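Local coordinates for protein lovastatin nonaketide synthase, polyketide synthase component (Aspergillus terreus, PDB 7CPX) that builds the dihydromonacolin L skeleton of lovastatin as an iterative, multidomain polyketide synthase that works together with the partner protein lovC, at residues E1306-F1311 with P1356-D1361; T1295-E1300 with A1372-P1377. The protein carries 2 engineered substitutions. All blocks are in the same frame, centred on the assembly; numbering follows the deposited sequence.

Contact 1: residues E1306-F1311 with P1356-D1361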
ATOM      1  N   GLU A1306      82.945  16.717  16.204  1.00191.90           N
ATOM      2  CA  GLU A1306      84.104  16.972  17.056  1.00191.90           C
ATOM      3  C   GLU A1306      85.355  17.198  16.214  1.00191.90           C
ATOM      4  O   GLU A1306      86.119  18.141  16.449  1.00191.90           O
ATOM      5  CB  GLU A1306      84.321  15.803  18.020  1.00191.90           C
ATOM      6  CG  GLU A1306      83.237  15.620  19.064  1.00191.90           C
ATOM      7  CD  GLU A1306      83.526  14.458  19.994  1.00191.90           C
ATOM      8  OE1 GLU A1306      84.408  13.638  19.663  1.00191.90           O
ATOM      9  OE2 GLU A1306      82.880  14.366  21.058  1.00191.90           O
ATOM     10  N   ARG A1307      85.576  16.333  15.223  1.00193.09           N
ATOM     11  CA  ARG A1307      86.731  16.422  14.339  1.00193.09           C
ATOM     12  C   ARG A1307      86.809  17.806  13.713  1.00193.09           C
ATOM     13  O   ARG A1307      87.901  18.340  13.493  1.00193.09           O
ATOM     14  CB  ARG A1307      86.647  15.348  13.251  1.00193.09           C
ATOM     15  CG  ARG A1307      87.816  15.333  12.275  1.00193.09           C
ATOM     16  CD  ARG A1307      87.510  14.456  11.071  1.00193.09           C
ATOM     17  NE  ARG A1307      86.438  15.010  10.252  1.00193.09           N
ATOM     18  CZ  ARG A1307      85.895  14.397   9.208  1.00193.09           C
ATOM     19  NH1 ARG A1307      86.292  13.194   8.827  1.00193.09           N
ATOM     20  NH2 ARG A1307      84.927  15.008   8.530  1.00193.09           N
ATOM     21  N   ILE A1308      85.646  18.390  13.424  1.00192.64           N
ATOM     22  CA  ILE A1308      85.610  19.738  12.869  1.00192.64           C
ATOM     23  C   ILE A1308      86.244  20.727  13.841  1.00192.64           C
ATOM     24  O   ILE A1308      86.951  21.655  13.431  1.00192.64           O
ATOM     25  CB  ILE A1308      84.158  20.125  12.525  1.00192.64           C
ATOM     26  CG1 ILE A1308      83.688  19.361  11.283  1.00192.64           C
ATOM     27  CG2 ILE A1308      84.042  21.624  12.314  1.00192.64           C
ATOM     28  CD1 ILE A1308      82.186  19.401  11.054  1.00192.64           C
ATOM     29  N   VAL A1309      86.026  20.528  15.139  1.00193.00           N
ATOM     30  CA  VAL A1309      86.420  21.502  16.148  1.00193.00           C
ATOM     31  C   VAL A1309      87.592  21.040  17.010  1.00193.00           C
ATOM     32  O   VAL A1309      88.177  21.872  17.721  1.00193.00           O
ATOM     33  CB  VAL A1309      85.219  21.865  17.047  1.00193.00           C
ATOM     34  CG1 VAL A1309      84.682  20.624  17.752  1.00193.00           C
ATOM     35  CG2 VAL A1309      85.612  22.929  18.057  1.00193.00           C
ATOM     36  N   TYR A1310      87.967  19.760  16.963  1.00191.36           N
ATOM     37  CA  TYR A1310      88.899  19.227  17.951  1.00191.36           C
ATOM     38  C   TYR A1310      90.273  19.881  17.885  1.00191.36           C
ATOM     39  O   TYR A1310      91.045  19.765  18.843  1.00191.36           O
ATOM     40  CB  TYR A1310      89.050  17.715  17.768  1.00191.36           C
ATOM     41  CG  TYR A1310      90.235  17.318  16.917  1.00191.36           C
ATOM     42  CD1 TYR A1310      90.154  17.328  15.530  1.00191.36           C
ATOM     43  CD2 TYR A1310      91.434  16.930  17.499  1.00191.36           C
ATOM     44  CE1 TYR A1310      91.235  16.965  14.750  1.00191.36           C
ATOM     45  CE2 TYR A1310      92.520  16.567  16.727  1.00191.36           C
ATOM     46  CZ  TYR A1310      92.416  16.585  15.353  1.00191.36           C
ATOM     47  OH  TYR A1310      93.495  16.223  14.581  1.00191.36           O
ATOM     48  N   PHE A1311      90.603  20.562  16.786  1.00191.43           N
ATOM     49  CA  PHE A1311      91.964  21.059  16.610  1.00191.43           C
ATOM     50  C   PHE A1311      92.337  22.066  17.693  1.00191.43           C
ATOM     51  O   PHE A1311      93.385  21.941  18.336  1.00191.43           O
ATOM     52  CB  PHE A1311      92.117  21.682  15.222  1.00191.43           C
ATOM     53  CG  PHE A1311      92.031  20.689  14.099  1.00191.43           C
ATOM     54  CD1 PHE A1311      90.804  20.315  13.578  1.00191.43           C
ATOM     55  CD2 PHE A1311      93.179  20.129  13.565  1.00191.43           C
ATOM     56  CE1 PHE A1311      90.724  19.403  12.543  1.00191.43           C
ATOM     57  CE2 PHE A1311      93.105  19.217  12.530  1.00191.43           C
ATOM     58  CZ  PHE A1311      91.877  18.852  12.019  1.00191.43           C
ATOM     59  N   PRO A1356      89.472  25.267  11.863  1.00192.88           N
ATOM     60  CA  PRO A1356      90.625  24.482  11.394  1.00192.88           C
ATOM     61  C   PRO A1356      90.549  24.112   9.920  1.00192.88           C
ATOM     62  O   PRO A1356      90.560  22.929   9.565  1.00192.88           O
ATOM     63  CB  PRO A1356      90.584  23.234  12.288  1.00192.88           C
ATOM     64  CG  PRO A1356      89.743  23.619  13.462  1.00192.88           C
ATOM     65  CD  PRO A1356      88.731  24.569  12.925  1.00192.88           C
ATOM     66  N   GLY A1357      90.475  25.122   9.051  1.00191.23           N
ATOM     67  CA  GLY A1357      90.474  24.912   7.622  1.00191.23           C
ATOM     68  C   GLY A1357      89.137  24.529   7.030  1.00191.23           C
ATOM     69  O   GLY A1357      88.978  24.596   5.805  1.00191.23           O
ATOM     70  N   TRP A1358      88.167  24.130   7.853  1.00194.70           N
ATOM     71  CA  TRP A1358      86.867  23.735   7.321  1.00194.70           C
ATOM     72  C   TRP A1358      86.089  24.950   6.831  1.00194.70           C
ATOM     73  O   TRP A1358      85.546  24.946   5.721  1.00194.70           O
ATOM     74  CB  TRP A1358      86.075  22.979   8.388  1.00194.70           C
ATOM     75  CG  TRP A1358      86.863  21.911   9.087  1.00194.70           C
ATOM     76  CD1 TRP A1358      87.597  22.049  10.229  1.00194.70           C
ATOM     77  CD2 TRP A1358      86.994  20.540   8.689  1.00194.70           C
ATOM     78  NE1 TRP A1358      88.177  20.850  10.567  1.00194.70           N
ATOM     79  CE2 TRP A1358      87.822  19.908   9.637  1.00194.70           C
ATOM     80  CE3 TRP A1358      86.491  19.788   7.623  1.00194.70           C
ATOM     81  CZ2 TRP A1358      88.160  18.559   9.552  1.00194.70           C
ATOM     82  CZ3 TRP A1358      86.827  18.449   7.541  1.00194.70           C
ATOM     83  CH2 TRP A1358      87.653  17.848   8.499  1.00194.70           C
ATOM     84  N   GLU A1359      86.039  26.007   7.642  1.00194.63           N
ATOM     85  CA  GLU A1359      85.337  27.235   7.285  1.00194.63           C
ATOM     86  C   GLU A1359      83.954  26.932   6.716  1.00194.63           C
ATOM     87  O   GLU A1359      83.290  25.989   7.159  1.00194.63           O
ATOM     88  CB  GLU A1359      86.171  28.047   6.292  1.00194.63           C
ATOM     89  CG  GLU A1359      87.582  28.341   6.773  1.00194.63           C
ATOM     90  CD  GLU A1359      88.323  29.294   5.858  1.00194.63           C
ATOM     91  OE1 GLU A1359      87.745  29.700   4.827  1.00194.63           O
ATOM     92  OE2 GLU A1359      89.483  29.638   6.168  1.00194.63           O
ATOM     93  N   ASN A1360      83.511  27.718   5.729  1.00191.43           N
ATOM     94  CA  ASN A1360      82.180  27.524   5.167  1.00191.43           C
ATOM     95  C   ASN A1360      82.019  26.159   4.515  1.00191.43           C
ATOM     96  O   ASN A1360      80.884  25.701   4.342  1.00191.43           O
ATOM     97  CB  ASN A1360      81.873  28.623   4.148  1.00191.43           C
ATOM     98  CG  ASN A1360      81.534  29.946   4.806  1.00191.43           C
ATOM     99  OD1 ASN A1360      80.379  30.203   5.149  1.00191.43           O
ATOM    100  ND2 ASN A1360      82.538  30.795   4.983  1.00191.43           N
ATOM    101  N   ASP A1361      83.118  25.497   4.148  1.00191.63           N
ATOM    102  CA  ASP A1361      83.006  24.147   3.610  1.00191.63           C
ATOM    103  C   ASP A1361      82.352  23.200   4.605  1.00191.63           C
ATOM    104  O   ASP A1361      81.778  22.186   4.195  1.00191.63           O
ATOM    105  CB  ASP A1361      84.383  23.615   3.211  1.00191.63           C
ATOM    106  CG  ASP A1361      84.310  22.259   2.537  1.00191.63           C
ATOM    107  OD1 ASP A1361      83.808  22.187   1.396  1.00191.63           O
ATOM    108  OD2 ASP A1361      84.755  21.266   3.149  1.00191.63           O
TER
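Trp1358 packs on Ile1308 where the C-terminal part of helix 1298-1309 and the residues just after it meet the loop between helices 1339-1354 and 1361-1370, a corner of the helical region that lies between strands 1286-1287 and 1440-1445 of the methyltransferase sheet. Trp1358 also begins a type II' beta turn, running to Asp1361, that leads the chain into helix 1361-1370.

The indole has the largest share of the contact. Ile1308 CA stands over one face of its five-membered ring in a CH-pi contact, 4.0 Å from the centroid and 25° off the ring normal. The branch CG2, anti to the backbone N, reaches Trp1358 CD1 at 4.1 Å. The Arg1307 chain runs across the indole at about a right angle, while its guanidinium plane lies only 13° from the ring plane and NE is 3.6 Å from CH2 of Trp1358. The pyrrole edge faces Phe1311: CE1 of that ring lies near the indole plane, and the two ring planes meet obliquely at 54°. Pro1356 lies beside the same phenyl ring and against the main chain of Ile1308.

Away from the indole, Ile1308 also touches Trp1353 and Tyr1354 of helix 1339-1354, while Glu1306 forms a salt bridge with Arg1556. The ring nitrogen of the indole comes near the main chain: Trp1358 NE1 is 3.2 Å from Ile1308 O, but the angle is too poor for a hydrogen bond.

Contact 2: residues T1295-E1300 with A1372-P1377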
ATOM      1  N   THR A1295      75.221   4.121  19.513  1.00182.22           N
ATOM      2  CA  THR A1295      75.630   3.227  18.441  1.00182.22           C
ATOM      3  C   THR A1295      76.844   3.790  17.708  1.00182.22           C
ATOM      4  O   THR A1295      77.216   4.957  17.864  1.00182.22           O
ATOM      5  CB  THR A1295      74.478   3.001  17.460  1.00182.22           C
ATOM      6  OG1 THR A1295      74.890   2.081  16.440  1.00182.22           O
ATOM      7  CG2 THR A1295      74.048   4.308  16.811  1.00182.22           C
ATOM      8  N   ALA A1296      77.466   2.935  16.894  1.00184.21           N
ATOM      9  CA  ALA A1296      78.700   3.323  16.219  1.00184.21           C
ATOM     10  C   ALA A1296      78.486   4.550  15.342  1.00184.21           C
ATOM     11  O   ALA A1296      79.324   5.460  15.319  1.00184.21           O
ATOM     12  CB  ALA A1296      79.231   2.156  15.389  1.00184.21           C
ATOM     13  N   GLN A1297      77.372   4.593  14.610  1.00185.22           N
ATOM     14  CA  GLN A1297      77.089   5.758  13.778  1.00185.22           C
ATOM     15  C   GLN A1297      76.921   7.011  14.628  1.00185.22           C
ATOM     16  O   GLN A1297      77.409   8.087  14.262  1.00185.22           O
ATOM     17  CB  GLN A1297      75.843   5.506  12.929  1.00185.22           C
ATOM     18  CG  GLN A1297      76.101   4.677  11.679  1.00185.22           C
ATOM     19  CD  GLN A1297      76.696   3.316  11.984  1.00185.22           C
ATOM     20  OE1 GLN A1297      77.813   3.008  11.568  1.00185.22           O
ATOM     21  NE2 GLN A1297      75.950   2.492  12.710  1.00185.22           N
ATOM     22  N   ASP A1298      76.232   6.895  15.766  1.00184.99           N
ATOM     23  CA  ASP A1298      76.167   8.014  16.701  1.00184.99           C
ATOM     24  C   ASP A1298      77.552   8.337  17.250  1.00184.99           C
ATOM     25  O   ASP A1298      77.945   9.511  17.329  1.00184.99           O
ATOM     26  CB  ASP A1298      75.194   7.690  17.834  1.00184.99           C
ATOM     27  CG  ASP A1298      74.853   8.906  18.674  1.00184.99           C
ATOM     28  OD1 ASP A1298      74.274   9.866  18.122  1.00184.99           O
ATOM     29  OD2 ASP A1298      75.156   8.900  19.885  1.00184.99           O
ATOM     30  N   LYS A1299      78.310   7.302  17.621  1.00184.40           N
ATOM     31  CA  LYS A1299      79.718   7.427  17.972  1.00184.40           C
ATOM     32  C   LYS A1299      80.588   7.699  16.753  1.00184.40           C
ATOM     33  O   LYS A1299      81.818   7.689  16.858  1.00184.40           O
ATOM     34  CB  LYS A1299      80.198   6.161  18.688  1.00184.40           C
ATOM     35  CG  LYS A1299      81.495   6.343  19.464  1.00184.40           C
ATOM     36  CD  LYS A1299      81.828   5.120  20.304  1.00184.40           C
ATOM     37  CE  LYS A1299      82.142   3.909  19.439  1.00184.40           C
ATOM     38  NZ  LYS A1299      82.542   2.731  20.255  1.00184.40           N
ATOM     39  N   GLU A1300      79.966   7.878  15.591  1.00187.25           N
ATOM     40  CA  GLU A1300      80.570   8.563  14.464  1.00187.25           C
ATOM     41  C   GLU A1300      79.846   9.855  14.125  1.00187.25           C
ATOM     42  O   GLU A1300      80.438  10.725  13.478  1.00187.25           O
ATOM     43  CB  GLU A1300      80.587   7.654  13.224  1.00187.25           C
ATOM     44  CG  GLU A1300      81.310   8.237  12.022  1.00187.25           C
ATOM     45  CD  GLU A1300      82.778   8.504  12.293  1.00187.25           C
ATOM     46  OE1 GLU A1300      83.297   8.006  13.314  1.00187.25           O
ATOM     47  OE2 GLU A1300      83.414   9.214  11.485  1.00187.25           O
ATOM     48  N   ALA A1372      72.204  10.875   6.117  1.00191.99           N
ATOM     49  CA  ALA A1372      71.909   9.542   6.631  1.00191.99           C
ATOM     50  C   ALA A1372      71.536   9.649   8.108  1.00191.99           C
ATOM     51  O   ALA A1372      71.339  10.743   8.646  1.00191.99           O
ATOM     52  CB  ALA A1372      73.096   8.600   6.389  1.00191.99           C
ATOM     53  N   ASN A1373      71.442   8.494   8.764  1.00192.75           N
ATOM     54  CA  ASN A1373      70.883   8.390  10.102  1.00192.75           C
ATOM     55  C   ASN A1373      71.961   8.563  11.170  1.00192.75           C
ATOM     56  O   ASN A1373      73.164   8.551  10.896  1.00192.75           O
ATOM     57  CB  ASN A1373      70.194   7.039  10.284  1.00192.75           C
ATOM     58  CG  ASN A1373      71.182   5.893  10.388  1.00192.75           C
ATOM     59  OD1 ASN A1373      71.496   5.426  11.483  1.00192.75           O
ATOM     60  ND2 ASN A1373      71.685   5.437   9.245  1.00192.75           N
ATOM     61  N   SER A1374      71.506   8.717  12.412  1.00189.24           N
ATOM     62  CA  SER A1374      72.292   8.854  13.631  1.00189.24           C
ATOM     63  C   SER A1374      72.925  10.238  13.746  1.00189.24           C
ATOM     64  O   SER A1374      73.523  10.537  14.781  1.00189.24           O
ATOM     65  CB  SER A1374      73.403   7.794  13.754  1.00189.24           C
ATOM     66  OG  SER A1374      72.891   6.490  13.541  1.00189.24           O
ATOM     67  N   TYR A1375      72.818  11.092  12.729  1.00189.49           N
ATOM     68  CA  TYR A1375      73.346  12.445  12.804  1.00189.49           C
ATOM     69  C   TYR A1375      72.459  13.472  12.121  1.00189.49           C
ATOM     70  O   TYR A1375      72.834  14.648  12.078  1.00189.49           O
ATOM     71  CB  TYR A1375      74.750  12.507  12.180  1.00189.49           C
ATOM     72  CG  TYR A1375      75.054  11.367  11.236  1.00189.49           C
ATOM     73  CD1 TYR A1375      74.415  11.269  10.012  1.00189.49           C
ATOM     74  CD2 TYR A1375      75.986  10.393  11.565  1.00189.49           C
ATOM     75  CE1 TYR A1375      74.691  10.236   9.142  1.00189.49           C
ATOM     76  CE2 TYR A1375      76.268   9.353  10.704  1.00189.49           C
ATOM     77  CZ  TYR A1375      75.619   9.278   9.492  1.00189.49           C
ATOM     78  OH  TYR A1375      75.900   8.242   8.631  1.00189.49           O
ATOM     79  N   HIS A1376      71.306  13.080  11.593  1.00186.66           N
ATOM     80  CA  HIS A1376      70.508  13.983  10.779  1.00186.66           C
ATOM     81  C   HIS A1376      69.986  15.159  11.598  1.00186.66           C
ATOM     82  O   HIS A1376      70.378  16.301  11.341  1.00186.66           O
ATOM     83  CB  HIS A1376      69.345  13.235  10.125  1.00186.66           C
ATOM     84  CG  HIS A1376      68.318  14.138   9.517  1.00186.66           C
ATOM     85  ND1 HIS A1376      68.603  14.987   8.470  1.00186.66           N
ATOM     86  CD2 HIS A1376      67.013  14.333   9.816  1.00186.66           C
ATOM     87  CE1 HIS A1376      67.514  15.662   8.144  1.00186.66           C
ATOM     88  NE2 HIS A1376      66.535  15.284   8.946  1.00186.66           N
ATOM     89  N   PRO A1377      69.112  14.936  12.585  1.00184.55           N
ATOM     90  CA  PRO A1377      68.471  16.089  13.238  1.00184.55           C
ATOM     91  C   PRO A1377      69.449  17.029  13.922  1.00184.55           C
ATOM     92  O   PRO A1377      69.324  18.250  13.778  1.00184.55           O
ATOM     93  CB  PRO A1377      67.517  15.429  14.241  1.00184.55           C
ATOM     94  CG  PRO A1377      68.142  14.117  14.540  1.00184.55           C
ATOM     95  CD  PRO A1377      68.771  13.669  13.254  1.00184.55           C
TER
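Ser1374 sets its CB against Gln1297 CB and the main-chain N of Asp1298, at the point where the start of helix 1298-1309 meets the turn leading into helix 1376-1386. Two loop-to-helix junctions pack together here, within the helical region between strands 1286-1287 and 1440-1445, and Tyr1375 occupies the N-cap position of helix 1376-1386.

Ser1374 has a positive phi of 75°, and its CB and OG lie against 1295-1300. CB sits 3.4 Å from CB of Gln1297. OG lies alongside that same carbon and, more loosely, near the methyl CG2 of Thr1295. The hydroxyl is spoken for within its own turn: it donates to OD1 of Asn1373 at 2.7 Å, coming in from above the carbonyl plane, 44° out of it. Gln1297 meets the serine with the base of its side chain; a bend at chi2 (58°) then leads the amide away from 1372-1377.

Tyr1375 approaches Gln1297 differently, with a ring edge turned to the backbone. The carbonyl O of Gln1297 lies near the ring plane, 3.8 Å from CD2 of Tyr1375. The same carbonyl accepts a weak bond from the N of Glu1300, while Lys1299 N bonds to Thr1295 O.

Asp1298 runs past the serine main chain toward the loop between strands 1600-1602 and 1614-1618, where its OD2 takes a hydrogen bond from ND2 of Asn1608. Leu1417, from a neighbouring loop, touches both Thr1295 and Ser1374. The other carboxylate oxygen, Asp1298 OD1, faces the O of Ser1374 at 3.5 Å, two acceptors with no bond between them.

Followed from the N terminus, the chain enters helix 1298-1309 through residues 1295-1300 of contact 2 and reaches 1306-1311 of contact 1 toward the other end of that helix. It then runs through helices 1313-1324, 1330-1333 and 1339-1354 before 1356-1361 comes back to close contact 1. Helix 1361-1370 follows, and 1372-1377 returns to the beginning of helix 1298-1309 to close contact 2. The shorter loop thus sits wholly within the longer one, without crossing. The contacts do not touch, their centres being about 18 Å apart, but together they tie helix 1298-1309 to the two loops that flank helix 1361-1370.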